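Local coordinates for extracellular fatty acid-binding protein (Gallus gallus, PDB 3SAO) that tightly binds bacterial ferric siderophores, probably withholding them from bacteria as an innate-immune lipocalin, and also binds lysophosphatidic acid and long-chain fatty acids, at residues Ser19-Phe24 and Arg106-Met111; Ala26-Met31 and Met141-Pro146; Lys32-Arg37 and Tyr50-Pro55; Ile97-Val102 and Met110-Ser115. All blocks are in the same frame, centred on the assembly; numbering follows the deposited sequence.

Interaction 1. Residues Ser19-Phe24 and Arg106-Met111; sequences SNTDFF and RTLHMM
Met110 sends CG anti to its backbone N (chi1 -171°) and then bends at its last torsion (chi3 -71°), which brings its CE methyl against Ser19 and the Phe24 ring. Here the loop and first turn of the short helix 22-27 of the lipocalin fold lie beside the strand 106-115 of the barrel. CE lies 3.9 Å from Ser19 CB and equally far from Phe24 CD2, approaching the ring obliquely. Ser19 CB in turn sits over one face of the Phe24 ring, offset toward its rim, so methyl, methylene and ring form one apolar cluster to which Leu17 of the strand 10-18 adds.

Toward the start of the strand, Leu108 and Arg106 meet Thr21, whose CG2 lies 4.1 Å from Leu108 CD2 and, obliquely to the guanidinium, 4.0 Å from Arg106 NH2. Leu108 CD2 also rests on a face of that guanidinium. No hydrogen bond joins the two segments, and the contact is pure packing. Thr21 belongs to the enterobactin site, and its hydroxyl oxygen accepts within its own segment: as the N-cap of the helix, OG1 takes a hydrogen bond from Phe24 N at 2.7 Å with an N-H...O angle of 161°.

Interaction 2. Residues Ala26-Met31 and Met141-Pro146; sequences AEKGKM and MVAVLP. Unlike the reference sequence in segment 26-31: Ala26 (reference Arg).
This is a mixed contact, one lysine-to-carbonyl hydrogen bond plus apolar packing, where the end of the helix 22-27 and the turn after it lie against the short strand 142-144. Lys28 leads it. Its CG stands between the backbone N and the carbonyl carbon (chi1 77°), and two further bends near the end of the chain fold the ammonium group down onto the strand backbone. NZ donates to Val142 O at 2.6 Å, coming from above the carbonyl plane, 55° out of it, with a C=O...N angle of 108°. The bent aliphatic chain covers Ala143, whose CB lies 3.7 Å from Lys28 CE and is also packed by Phe24.

Beyond the helix Met31 takes over: its CB meets Leu145 CD2 at 3.7 Å, and the extended remainder of its side chain leads away from the strand toward Phe24 and Leu17. Pro146 closes this end, its CD lying 3.3 Å from Met31 O. On the other side of the strand Val142 and Val144 pack on the helix 122-133, while the backbones of Ala143 and Leu145 are hydrogen-bonded to Leu17 and Val15 of the strand 10-18, and that of Met141 to Ser19 just after it. A short C-terminal strand paired with the first strand of the barrel, following the long helix in the chain, is characteristic of the lipocalin fold.

Interaction 3. Residues Lys32-Arg37 and Tyr50-Pro55; sequences KMVMAR and YAAPSP. With NKN ((2R)-2-hydroxy-3-(phosphonooxy)propyl tetradecanoate), chain C.
The strands 34-37 and 50-52 run antiparallel at 168°, their axes 4.7 Å apart at closest approach, and Met35 and Ala51 form the hydrogen-bonded pair: Met35 N gives to Ala51 O at 2.9 Å and Ala51 N to Met35 O at 2.8 Å. Next to it, Ala36 and Tyr50 are a non-hydrogen-bonded pair. Val34 puts its two methyls to separate use. CG2 reaches Ala52 CB at 3.7 Å, whereas CG1, anti to the backbone N (chi1 180°), lies near the plane of the Tyr50 ring, at its edge, and 3.5 Å from Ala51 O.

The two strands form a beta hairpin in the lipocalin barrel, and the face carrying Ala36 and Tyr50 looks into the calyx. The Tyr50 ring stacks on Trp61 and packs against Tyr114, with Ala36 CB lying obliquely to it. Its hydroxyl reaches the phosphate of the bound lysophosphatidic acid, giving a weak hydrogen bond of 3.3 Å from Tyr50 OH to OAD; Tyr114, Lys82 and Arg112 also bind that ligand.

Where the strands give way to loops, side-chain packing and a water replace direct backbone bonding. Lys32 CB meets Pro53 CG at 3.7 Å, the two side chains crossing at about a right angle. One water accepts from Lys32 N and donates to Pro53 O, 2.7 Å away.

Interaction 4. Residues Ile97-Val102 and Met110-Ser115; sequences IFATRV and MMRLYS. With NKN ((2R)-2-hydroxy-3-(phosphonooxy)propyl tetradecanoate), chain C.
Ile97 pairs with Arg112 and Ala99 with Met110 through four backbone hydrogen bonds, two to each pair, in the antiparallel hairpin of strands 94-103 and 106-115 of the lipocalin barrel. The shortest, Ala99 N to Met110 O, is 2.8 Å. Phe98 and Met111 form the non-hydrogen-bonded pair between them.

Apolar contacts occupy both faces of the sheet. Met111 CG lies in the plane of the Phe98 ring at its edge, only 3.3 Å from CD1, and Met111 also packs on the helix 122-133. On the calyx side Ile97 CG1 touches Tyr114 CD2 at 3.8 Å, obliquely to that ring, while Ile97 CD1 approaches ester oxygen OAJ of the bound lysophosphatidic acid.

Polar contacts gather at its phosphate. The Arg112 chain is extended from CG to NE, and a turn at chi4 (86°) swings NH1 to OAB, 2.9 Å away, with an N-H...O angle of 131°. Ala99 CB abuts the same guanidinium at its edge, 3.4 Å from NH1. Tyr114 OH is modelled 2.4 Å from OAD, a hydrogen bond so short that its exact length is doubtful, and OAJ lies over the centre of the Tyr114 ring. With Lys82 as a further donor to the ligand, two cationic side chains and a tyrosine hydroxyl serve its polar end, while Ile97 and the Tyr114 ring cover the glycerol ester, matching an amphiphilic ligand; Lys82 and Arg112 also bind enterobactin.

Interaction 4 is the buried contact of the set; the other three are partly buried. Interactions 3 and 4 are both hairpins of the barrel, held by backbone hydrogen bonds, and they meet where Tyr50 and Ala36 touch Tyr114 beside the shared ligand. Interactions 1 and 2 instead place the helix 22-27 and its flanks against strands through side chains: the first has no hydrogen bond across it, the second has one from a lysine. These two join through Phe24, which touches Met31, and through Ser19 and Met141. Strand 106-115 serves interactions 1 and 4, which share Met110 and Met111, while Pro146 and Met33 connect interaction 2 to interaction 3.

Interaction 1. Residues Ser19-Phe24 and Arg106-Met111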
loop_
_atom_site.group_PDB
_atom_site.type_symbol
_atom_site.label_atom_id
_atom_site.label_comp_id
_atom_site.label_asym_id
_atom_site.label_seq_id
_atom_site.Cartn_x
_atom_site.Cartn_y
_atom_site.Cartn_z
ATOM N N SER A 19 -4.892 -8.297 6.947
ATOM C CA SER A 19 -4.227 -8.286 8.264
ATOM C C SER A 19 -5.102 -8.975 9.293
ATOM O O SER A 19 -6.297 -9.135 9.069
ATOM C CB SER A 19 -3.952 -6.846 8.713
ATOM O OG SER A 19 -3.700 -6.733 10.110
ATOM N N ASN A 20 -4.518 -9.332 10.438
ATOM C CA ASN A 20 -5.256 -10.038 11.488
ATOM C C ASN A 20 -5.308 -9.307 12.843
ATOM O O ASN A 20 -5.655 -9.905 13.853
ATOM C CB ASN A 20 -4.698 -11.468 11.673
ATOM C CG ASN A 20 -3.261 -11.498 12.187
ATOM O OD1 ASN A 20 -2.561 -10.489 12.210
ATOM N ND2 ASN A 20 -2.825 -12.681 12.615
ATOM N N THR A 21 -5.021 -8.008 12.868
ATOM C CA THR A 21 -5.142 -7.254 14.116
ATOM C C THR A 21 -6.616 -7.024 14.455
ATOM O O THR A 21 -7.462 -6.933 13.563
ATOM C CB THR A 21 -4.402 -5.900 14.073
ATOM O OG1 THR A 21 -5.139 -4.961 13.283
ATOM C CG2 THR A 21 -2.983 -6.069 13.502
ATOM N N ASP A 22 -6.932 -6.980 15.748
ATOM C CA ASP A 22 -8.258 -6.541 16.183
ATOM C C ASP A 22 -8.506 -5.112 15.689
ATOM O O ASP A 22 -9.634 -4.756 15.342
ATOM C CB ASP A 22 -8.400 -6.604 17.707
ATOM N N PHE A 23 -7.452 -4.302 15.661
ATOM C CA PHE A 23 -7.576 -2.895 15.271
ATOM C C PHE A 23 -8.027 -2.790 13.825
ATOM O O PHE A 23 -8.939 -2.017 13.499
ATOM C CB PHE A 23 -6.251 -2.155 15.467
ATOM N N PHE A 24 -7.374 -3.562 12.963
ATOM C CA PHE A 24 -7.772 -3.681 11.554
ATOM C C PHE A 24 -9.145 -4.332 11.437
ATOM O O PHE A 24 -10.019 -3.843 10.715
ATOM C CB PHE A 24 -6.739 -4.514 10.795
ATOM C CG PHE A 24 -7.095 -4.781 9.360
ATOM C CD1 PHE A 24 -7.674 -5.987 8.978
ATOM C CD2 PHE A 24 -6.846 -3.836 8.394
ATOM C CE1 PHE A 24 -7.977 -6.233 7.643
ATOM C CE2 PHE A 24 -7.111 -4.082 7.063
ATOM C CZ PHE A 24 -7.688 -5.278 6.680
ATOM N N ARG A 106 6.632 -4.112 19.003
ATOM C CA ARG A 106 5.639 -4.982 18.377
ATOM C C ARG A 106 5.820 -5.070 16.860
ATOM O O ARG A 106 5.840 -4.049 16.178
ATOM C CB ARG A 106 4.224 -4.500 18.723
ATOM C CG ARG A 106 3.114 -5.461 18.292
ATOM C CD ARG A 106 1.735 -4.945 18.713
ATOM N NE ARG A 106 0.647 -5.631 18.017
ATOM C CZ ARG A 106 -0.598 -5.168 17.915
ATOM N NH1 ARG A 106 -0.936 -4.007 18.472
ATOM N NH2 ARG A 106 -1.512 -5.867 17.249
ATOM N N THR A 107 5.974 -6.288 16.345
ATOM C CA THR A 107 5.977 -6.521 14.896
ATOM C C THR A 107 4.555 -6.642 14.316
ATOM O O THR A 107 3.816 -7.567 14.673
ATOM C CB THR A 107 6.723 -7.821 14.530
ATOM O OG1 THR A 107 8.052 -7.790 15.052
ATOM C CG2 THR A 107 6.784 -7.983 13.015
ATOM N N LEU A 108 4.195 -5.724 13.415
ATOM C CA LEU A 108 2.922 -5.732 12.703
ATOM C C LEU A 108 3.126 -6.126 11.237
ATOM O O LEU A 108 4.144 -5.793 10.656
ATOM C CB LEU A 108 2.280 -4.341 12.781
ATOM C CG LEU A 108 1.904 -3.782 14.156
ATOM C CD1 LEU A 108 1.800 -2.261 14.119
ATOM C CD2 LEU A 108 0.600 -4.377 14.645
ATOM N N HIS A 109 2.191 -6.873 10.655
ATOM C CA HIS A 109 2.275 -7.264 9.274
ATOM C C HIS A 109 0.997 -6.841 8.581
ATOM O O HIS A 109 -0.079 -6.823 9.192
ATOM C CB HIS A 109 2.474 -8.786 9.094
ATOM C CG HIS A 109 3.662 -9.348 9.821
ATOM N ND1 HIS A 109 4.947 -9.264 9.327
ATOM C CD2 HIS A 109 3.746 -10.069 10.967
ATOM C CE1 HIS A 109 5.775 -9.880 10.157
ATOM N NE2 HIS A 109 5.070 -10.392 11.151
ATOM N N MET A 110 1.130 -6.485 7.313
ATOM C CA MET A 110 -0.035 -6.240 6.464
ATOM C C MET A 110 0.319 -6.527 5.022
ATOM O O MET A 110 1.424 -6.273 4.585
ATOM C CB MET A 110 -0.516 -4.799 6.603
ATOM C CG MET A 110 -1.859 -4.548 5.905
ATOM S SD MET A 110 -2.499 -2.930 6.287
ATOM C CE MET A 110 -2.984 -3.125 8.014
ATOM N N MET A 111 -0.622 -7.081 4.288
ATOM C CA MET A 111 -0.513 -7.199 2.866
ATOM C C MET A 111 -1.317 -6.100 2.234
ATOM O O MET A 111 -2.446 -5.813 2.677
ATOM C CB MET A 111 -1.046 -8.542 2.414
ATOM C CG MET A 111 -0.169 -9.661 2.821
ATOM S SD MET A 111 -0.693 -11.245 2.127
ATOM C CE MET A 111 -0.785 -10.961 0.361
#

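Interaction 2. Residues Ala26-Met31 and Met141-Pro146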
loop_
_atom_site.group_PDB
_atom_site.type_symbol
_atom_site.label_atom_id
_atom_site.label_comp_id
_atom_site.label_asym_id
_atom_site.label_seq_id
_atom_site.Cartn_x
_atom_site.Cartn_y
_atom_site.Cartn_z
ATOM N N ALA A 26 -11.574 -4.349 13.443
ATOM C CA ALA A 26 -12.652 -3.523 13.985
ATOM C C ALA A 26 -12.861 -2.251 13.175
ATOM O O ALA A 26 -13.916 -1.615 13.255
ATOM C CB ALA A 26 -12.359 -3.171 15.443
ATOM N N GLU A 27 -11.851 -1.880 12.395
ATOM C CA GLU A 27 -11.880 -0.629 11.652
ATOM C C GLU A 27 -11.824 -0.825 10.135
ATOM O O GLU A 27 -11.927 0.154 9.392
ATOM C CB GLU A 27 -10.716 0.261 12.111
ATOM C CG GLU A 27 -10.960 1.746 11.931
ATOM N N LYS A 28 -11.690 -2.064 9.661
ATOM C CA LYS A 28 -11.522 -2.287 8.213
ATOM C C LYS A 28 -12.749 -1.818 7.442
ATOM O O LYS A 28 -12.640 -1.337 6.310
ATOM C CB LYS A 28 -11.201 -3.755 7.886
ATOM C CG LYS A 28 -12.397 -4.710 7.944
ATOM C CD LYS A 28 -11.955 -6.165 7.989
ATOM C CE LYS A 28 -11.434 -6.681 6.662
ATOM N NZ LYS A 28 -12.494 -6.788 5.604
ATOM N N GLY A 29 -13.912 -1.895 8.079
ATOM C CA GLY A 29 -15.143 -1.409 7.461
ATOM C C GLY A 29 -15.208 0.096 7.254
ATOM O O GLY A 29 -16.066 0.579 6.523
ATOM N N LYS A 30 -14.333 0.842 7.934
ATOM C CA LYS A 30 -14.268 2.299 7.798
ATOM C C LYS A 30 -13.246 2.747 6.759
ATOM O O LYS A 30 -13.239 3.910 6.347
ATOM C CB LYS A 30 -13.891 2.930 9.135
ATOM N N MET A 31 -12.396 1.820 6.325
ATOM C CA MET A 31 -11.217 2.168 5.559
ATOM C C MET A 31 -11.574 2.409 4.098
ATOM O O MET A 31 -12.531 1.829 3.564
ATOM C CB MET A 31 -10.169 1.060 5.687
ATOM C CG MET A 31 -9.612 0.901 7.098
ATOM S SD MET A 31 -8.256 -0.316 7.200
ATOM C CE MET A 31 -7.931 -0.303 8.967
ATOM N N MET A 141 -10.310 -11.258 7.077
ATOM C CA MET A 141 -9.098 -10.446 7.233
ATOM C C MET A 141 -8.682 -9.665 5.965
ATOM O O MET A 141 -7.634 -9.009 5.943
ATOM C CB MET A 141 -7.947 -11.338 7.670
ATOM C CG MET A 141 -8.176 -11.974 9.022
ATOM S SD MET A 141 -7.025 -13.316 9.219
ATOM C CE MET A 141 -7.674 -14.161 10.692
ATOM N N VAL A 142 -9.473 -9.788 4.909
ATOM C CA VAL A 142 -9.255 -9.054 3.657
ATOM C C VAL A 142 -10.307 -7.970 3.504
ATOM O O VAL A 142 -11.503 -8.239 3.623
ATOM C CB VAL A 142 -9.326 -10.014 2.469
ATOM C CG1 VAL A 142 -9.243 -9.289 1.125
ATOM C CG2 VAL A 142 -8.259 -11.110 2.614
ATOM N N ALA A 143 -9.844 -6.744 3.258
ATOM C CA ALA A 143 -10.686 -5.583 2.999
ATOM C C ALA A 143 -10.479 -5.150 1.577
ATOM O O ALA A 143 -9.366 -4.913 1.159
ATOM C CB ALA A 143 -10.328 -4.437 3.928
ATOM N N VAL A 144 -11.563 -5.096 0.815
ATOM C CA VAL A 144 -11.535 -4.465 -0.482
ATOM C C VAL A 144 -12.024 -3.036 -0.221
ATOM O O VAL A 144 -13.106 -2.850 0.306
ATOM C CB VAL A 144 -12.432 -5.197 -1.462
ATOM C CG1 VAL A 144 -12.478 -4.448 -2.803
ATOM C CG2 VAL A 144 -11.978 -6.661 -1.625
ATOM N N LEU A 145 -11.168 -2.047 -0.479
ATOM C CA LEU A 145 -11.392 -0.669 -0.047
ATOM C C LEU A 145 -12.320 0.102 -0.998
ATOM O O LEU A 145 -12.000 0.211 -2.159
ATOM C CB LEU A 145 -10.051 0.058 0.041
ATOM C CG LEU A 145 -9.061 -0.536 1.051
ATOM C CD1 LEU A 145 -7.716 0.177 1.079
ATOM C CD2 LEU A 145 -9.745 -0.547 2.430
ATOM N N PRO A 146 -13.416 0.701 -0.472
ATOM C CA PRO A 146 -14.272 1.582 -1.263
ATOM C C PRO A 146 -13.479 2.787 -1.802
ATOM O O PRO A 146 -12.529 3.250 -1.151
ATOM C CB PRO A 146 -15.389 1.984 -0.267
ATOM C CG PRO A 146 -15.367 0.888 0.799
ATOM C CD PRO A 146 -13.914 0.544 0.902
#

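Interaction 3. Residues Lys32-Arg37 and Tyr50-Pro55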
loop_
_atom_site.group_PDB
_atom_site.type_symbol
_atom_site.label_atom_id
_atom_site.label_comp_id
_atom_site.label_asym_id
_atom_site.label_seq_id
_atom_site.Cartn_x
_atom_site.Cartn_y
_atom_site.Cartn_z
ATOM N N LYS A 32 -10.874 3.359 3.502
ATOM C CA LYS A 32 -11.095 3.759 2.112
ATOM C C LYS A 32 -9.805 3.586 1.335
ATOM O O LYS A 32 -8.713 3.577 1.909
ATOM C CB LYS A 32 -11.508 5.220 2.019
ATOM C CG LYS A 32 -12.777 5.561 2.770
ATOM C CD LYS A 32 -13.960 4.743 2.284
ATOM C CE LYS A 32 -15.287 5.469 2.547
ATOM N NZ LYS A 32 -15.432 5.863 3.962
ATOM N N MET A 33 -9.945 3.545 0.022
ATOM C CA MET A 33 -8.833 3.476 -0.896
ATOM C C MET A 33 -7.822 4.603 -0.706
ATOM O O MET A 33 -8.178 5.762 -0.461
ATOM C CB MET A 33 -9.374 3.493 -2.330
ATOM C CG MET A 33 -8.446 3.011 -3.390
ATOM S SD MET A 33 -9.228 3.004 -5.033
ATOM C CE MET A 33 -10.495 1.772 -4.874
ATOM N N VAL A 34 -6.557 4.214 -0.696
ATOM C CA VAL A 34 -5.451 5.161 -0.514
ATOM C C VAL A 34 -4.831 5.499 -1.863
ATOM O O VAL A 34 -4.535 4.603 -2.657
ATOM C CB VAL A 34 -4.408 4.554 0.398
ATOM C CG1 VAL A 34 -3.222 5.520 0.605
ATOM C CG2 VAL A 34 -5.062 4.197 1.699
ATOM N N MET A 35 -4.655 6.784 -2.133
ATOM C CA MET A 35 -3.926 7.197 -3.333
ATOM C C MET A 35 -2.434 7.296 -2.993
ATOM O O MET A 35 -2.032 7.691 -1.892
ATOM C CB MET A 35 -4.467 8.509 -3.930
ATOM C CG MET A 35 -3.917 8.835 -5.296
ATOM S SD MET A 35 -4.295 10.500 -5.877
ATOM C CE MET A 35 -6.093 10.441 -5.842
ATOM N N ALA A 36 -1.620 6.820 -3.917
ATOM C CA ALA A 36 -0.173 6.868 -3.735
ATOM C C ALA A 36 0.510 7.437 -4.987
ATOM O O ALA A 36 0.013 7.316 -6.116
ATOM C CB ALA A 36 0.362 5.495 -3.378
ATOM N N ARG A 37 1.649 8.074 -4.796
ATOM C CA ARG A 37 2.548 8.326 -5.922
ATOM C C ARG A 37 3.937 7.808 -5.619
ATOM O O ARG A 37 4.482 8.092 -4.560
ATOM C CB ARG A 37 2.620 9.823 -6.255
ATOM C CG ARG A 37 3.429 10.077 -7.510
ATOM C CD ARG A 37 3.723 11.542 -7.710
ATOM N NE ARG A 37 2.629 12.295 -8.324
ATOM C CZ ARG A 37 1.961 13.278 -7.709
ATOM N NH1 ARG A 37 2.204 13.565 -6.431
ATOM N NH2 ARG A 37 1.030 13.976 -8.356
ATOM N N TYR A 50 1.500 9.316 0.056
ATOM C CA TYR A 50 0.188 8.718 0.253
ATOM C C TYR A 50 -0.827 9.814 0.591
ATOM O O TYR A 50 -0.449 10.852 1.152
ATOM C CB TYR A 50 0.217 7.777 1.449
ATOM C CG TYR A 50 1.274 6.711 1.423
ATOM C CD1 TYR A 50 1.006 5.468 0.879
ATOM C CD2 TYR A 50 2.510 6.917 2.013
ATOM C CE1 TYR A 50 1.956 4.435 0.920
ATOM C CE2 TYR A 50 3.474 5.887 2.046
ATOM C CZ TYR A 50 3.178 4.657 1.521
ATOM O OH TYR A 50 4.128 3.650 1.524
ATOM N N ALA A 51 -2.083 9.544 0.270
ATOM C CA ALA A 51 -3.234 10.341 0.654
ATOM C C ALA A 51 -4.399 9.402 0.988
ATOM O O ALA A 51 -4.860 8.595 0.157
ATOM C CB ALA A 51 -3.580 11.344 -0.521
ATOM N N ALA A 52 -4.862 9.476 2.230
ATOM C CA ALA A 52 -5.977 8.629 2.722
ATOM C C ALA A 52 -6.941 9.409 3.613
ATOM O O ALA A 52 -6.509 10.128 4.514
ATOM C CB ALA A 52 -5.419 7.454 3.474
ATOM N N PRO A 53 -8.262 9.262 3.382
ATOM C CA PRO A 53 -9.220 9.864 4.304
ATOM C C PRO A 53 -9.107 9.310 5.710
ATOM O O PRO A 53 -8.580 8.200 5.907
ATOM C CB PRO A 53 -10.594 9.484 3.720
ATOM C CG PRO A 53 -10.336 8.717 2.478
ATOM C CD PRO A 53 -8.905 8.346 2.422
ATOM N N SER A 54 -9.616 10.085 6.666
ATOM C CA SER A 54 -9.751 9.627 8.057
ATOM C C SER A 54 -10.754 10.501 8.777
ATOM O O SER A 54 -11.061 11.588 8.296
ATOM C CB SER A 54 -8.398 9.728 8.741
ATOM O OG SER A 54 -8.238 11.034 9.296
ATOM N N PRO A 55 -11.248 10.061 9.958
ATOM C CA PRO A 55 -12.214 10.865 10.747
ATOM C C PRO A 55 -11.634 12.211 11.224
ATOM O O PRO A 55 -12.360 13.062 11.742
ATOM C CB PRO A 55 -12.512 9.976 11.972
ATOM C CG PRO A 55 -11.918 8.620 11.665
ATOM C CD PRO A 55 -10.864 8.805 10.628
HETATM O OAA NKN C . 4.489 0.656 2.562
HETATM O OAB NKN C . 3.257 -1.325 2.117
HETATM P PAC NKN C . 3.654 -0.009 1.510
HETATM O OAD NKN C . 2.528 0.819 0.942
HETATM O OAE NKN C . 4.058 -0.590 -6.355
HETATM O OAF NKN C . 4.603 -0.336 0.263
HETATM C CAG NKN C . 5.169 0.608 -0.653
HETATM C CAH NKN C . 5.736 -0.100 -1.880
HETATM C CAI NKN C . 5.303 0.434 -3.257
HETATM O OAJ NKN C . 4.971 -0.641 -4.161
HETATM C CAK NKN C . 5.053 -0.625 -5.629
HETATM C CAL NKN C . 6.401 -0.741 -6.291
HETATM C CAM NKN C . 6.419 -1.996 -7.152
HETATM C CAN NKN C . 7.829 -2.382 -7.583
HETATM C CAO NKN C . 8.896 -1.524 -6.903
HETATM O OAY NKN C . 7.157 0.038 -1.795
HETATM O O HOH W 1 -9.299 5.711 5.080
#

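Interaction 4. Residues Ile97-Val102 and Met110-Ser115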
loop_
_atom_site.group_PDB
_atom_site.type_symbol
_atom_site.label_atom_id
_atom_site.label_comp_id
_atom_site.label_asym_id
_atom_site.label_seq_id
_atom_site.Cartn_x
_atom_site.Cartn_y
_atom_site.Cartn_z
ATOM N N ILE A 97 2.192 -6.463 -2.124
ATOM C CA ILE A 97 3.271 -6.019 -1.245
ATOM C C ILE A 97 3.013 -6.584 0.126
ATOM O O ILE A 97 1.891 -6.507 0.655
ATOM C CB ILE A 97 3.296 -4.461 -1.083
ATOM C CG1 ILE A 97 3.410 -3.785 -2.432
ATOM C CG2 ILE A 97 4.447 -4.021 -0.145
ATOM C CD1 ILE A 97 4.600 -4.172 -3.180
ATOM N N PHE A 98 4.037 -7.130 0.739
ATOM C CA PHE A 98 3.875 -7.574 2.109
ATOM C C PHE A 98 4.769 -6.683 2.976
ATOM O O PHE A 98 5.967 -6.592 2.728
ATOM C CB PHE A 98 4.260 -9.033 2.242
ATOM C CG PHE A 98 4.096 -9.576 3.625
ATOM C CD1 PHE A 98 2.834 -9.923 4.105
ATOM C CD2 PHE A 98 5.180 -9.744 4.454
ATOM C CE1 PHE A 98 2.667 -10.420 5.399
ATOM C CE2 PHE A 98 5.009 -10.258 5.736
ATOM C CZ PHE A 98 3.745 -10.576 6.204
ATOM N N ALA A 99 4.168 -6.060 3.982
ATOM C CA ALA A 99 4.835 -5.099 4.857
ATOM C C ALA A 99 4.979 -5.618 6.272
ATOM O O ALA A 99 4.050 -6.187 6.825
ATOM C CB ALA A 99 4.057 -3.802 4.877
ATOM N N THR A 100 6.156 -5.392 6.850
ATOM C CA THR A 100 6.429 -5.723 8.236
ATOM C C THR A 100 7.005 -4.514 8.952
ATOM O O THR A 100 8.039 -3.968 8.511
ATOM C CB THR A 100 7.463 -6.855 8.297
ATOM O OG1 THR A 100 6.940 -8.004 7.612
ATOM C CG2 THR A 100 7.801 -7.209 9.742
ATOM N N ARG A 101 6.343 -4.092 10.030
ATOM C CA ARG A 101 6.699 -2.903 10.776
ATOM C C ARG A 101 6.922 -3.212 12.247
ATOM O O ARG A 101 6.191 -4.007 12.845
ATOM C CB ARG A 101 5.574 -1.875 10.662
ATOM C CG ARG A 101 5.946 -0.477 11.002
ATOM C CD ARG A 101 4.736 0.447 10.869
ATOM N N VAL A 102 7.882 -2.521 12.850
ATOM C CA VAL A 102 8.144 -2.659 14.285
ATOM C C VAL A 102 7.759 -1.374 14.999
ATOM O O VAL A 102 8.330 -0.320 14.731
ATOM C CB VAL A 102 9.611 -3.014 14.553
ATOM C CG1 VAL A 102 9.754 -3.658 15.920
ATOM C CG2 VAL A 102 10.108 -3.979 13.499
ATOM N N MET A 110 1.130 -6.485 7.313
ATOM C CA MET A 110 -0.035 -6.240 6.464
ATOM C C MET A 110 0.319 -6.527 5.022
ATOM O O MET A 110 1.424 -6.273 4.585
ATOM C CB MET A 110 -0.516 -4.799 6.603
ATOM C CG MET A 110 -1.859 -4.548 5.905
ATOM S SD MET A 110 -2.499 -2.930 6.287
ATOM C CE MET A 110 -2.984 -3.125 8.014
ATOM N N MET A 111 -0.622 -7.081 4.288
ATOM C CA MET A 111 -0.513 -7.199 2.866
ATOM C C MET A 111 -1.317 -6.100 2.234
ATOM O O MET A 111 -2.446 -5.813 2.677
ATOM C CB MET A 111 -1.046 -8.542 2.414
ATOM C CG MET A 111 -0.169 -9.661 2.821
ATOM S SD MET A 111 -0.693 -11.245 2.127
ATOM C CE MET A 111 -0.785 -10.961 0.361
ATOM N N ARG A 112 -0.782 -5.539 1.162
ATOM C CA ARG A 112 -1.478 -4.514 0.396
ATOM C C ARG A 112 -1.511 -4.828 -1.125
ATOM O O ARG A 112 -0.588 -5.377 -1.680
ATOM C CB ARG A 112 -0.826 -3.158 0.626
ATOM C CG ARG A 112 -0.738 -2.717 2.051
ATOM C CD ARG A 112 -0.164 -1.315 2.147
ATOM N NE ARG A 112 -0.430 -0.771 3.468
ATOM C CZ ARG A 112 0.334 -0.964 4.535
ATOM N NH1 ARG A 112 1.468 -1.639 4.433
ATOM N NH2 ARG A 112 -0.046 -0.484 5.709
ATOM N N LEU A 113 -2.611 -4.506 -1.792
ATOM C CA LEU A 113 -2.679 -4.616 -3.250
ATOM C C LEU A 113 -2.677 -3.214 -3.850
ATOM O O LEU A 113 -3.616 -2.434 -3.633
ATOM C CB LEU A 113 -3.950 -5.362 -3.678
ATOM C CG LEU A 113 -4.263 -5.497 -5.158
ATOM C CD1 LEU A 113 -3.117 -6.204 -5.943
ATOM C CD2 LEU A 113 -5.622 -6.244 -5.305
ATOM N N TYR A 114 -1.625 -2.906 -4.593
ATOM C CA TYR A 114 -1.530 -1.720 -5.424
ATOM C C TYR A 114 -2.168 -1.989 -6.799
ATOM O O TYR A 114 -1.925 -3.029 -7.408
ATOM C CB TYR A 114 -0.060 -1.314 -5.597
ATOM C CG TYR A 114 0.520 -0.560 -4.426
ATOM C CD1 TYR A 114 0.911 0.776 -4.561
ATOM C CD2 TYR A 114 0.706 -1.164 -3.204
ATOM C CE1 TYR A 114 1.427 1.491 -3.496
ATOM C CE2 TYR A 114 1.232 -0.431 -2.105
ATOM C CZ TYR A 114 1.578 0.890 -2.279
ATOM O OH TYR A 114 2.058 1.643 -1.247
ATOM N N SER A 115 -2.953 -1.029 -7.296
ATOM C CA SER A 115 -3.489 -1.078 -8.657
ATOM C C SER A 115 -3.311 0.289 -9.371
ATOM O O SER A 115 -3.413 1.325 -8.713
ATOM C CB SER A 115 -4.955 -1.496 -8.594
ATOM O OG SER A 115 -5.557 -1.527 -9.879
HETATM O OAA NKN C . 4.489 0.656 2.562
HETATM O OAB NKN C . 3.257 -1.325 2.117
HETATM P PAC NKN C . 3.654 -0.009 1.510
HETATM O OAD NKN C . 2.528 0.819 0.942
HETATM O OAE NKN C . 4.058 -0.590 -6.355
HETATM O OAF NKN C . 4.603 -0.336 0.263
HETATM C CAG NKN C . 5.169 0.608 -0.653
HETATM C CAH NKN C . 5.736 -0.100 -1.880
HETATM C CAI NKN C . 5.303 0.434 -3.257
HETATM O OAJ NKN C . 4.971 -0.641 -4.161
HETATM C CAK NKN C . 5.053 -0.625 -5.629
HETATM C CAL NKN C . 6.401 -0.741 -6.291
HETATM C CAM NKN C . 6.419 -1.996 -7.152
HETATM C CAN NKN C . 7.829 -2.382 -7.583
HETATM C CAO NKN C . 8.896 -1.524 -6.903
HETATM O OAY NKN C . 7.157 0.038 -1.795
#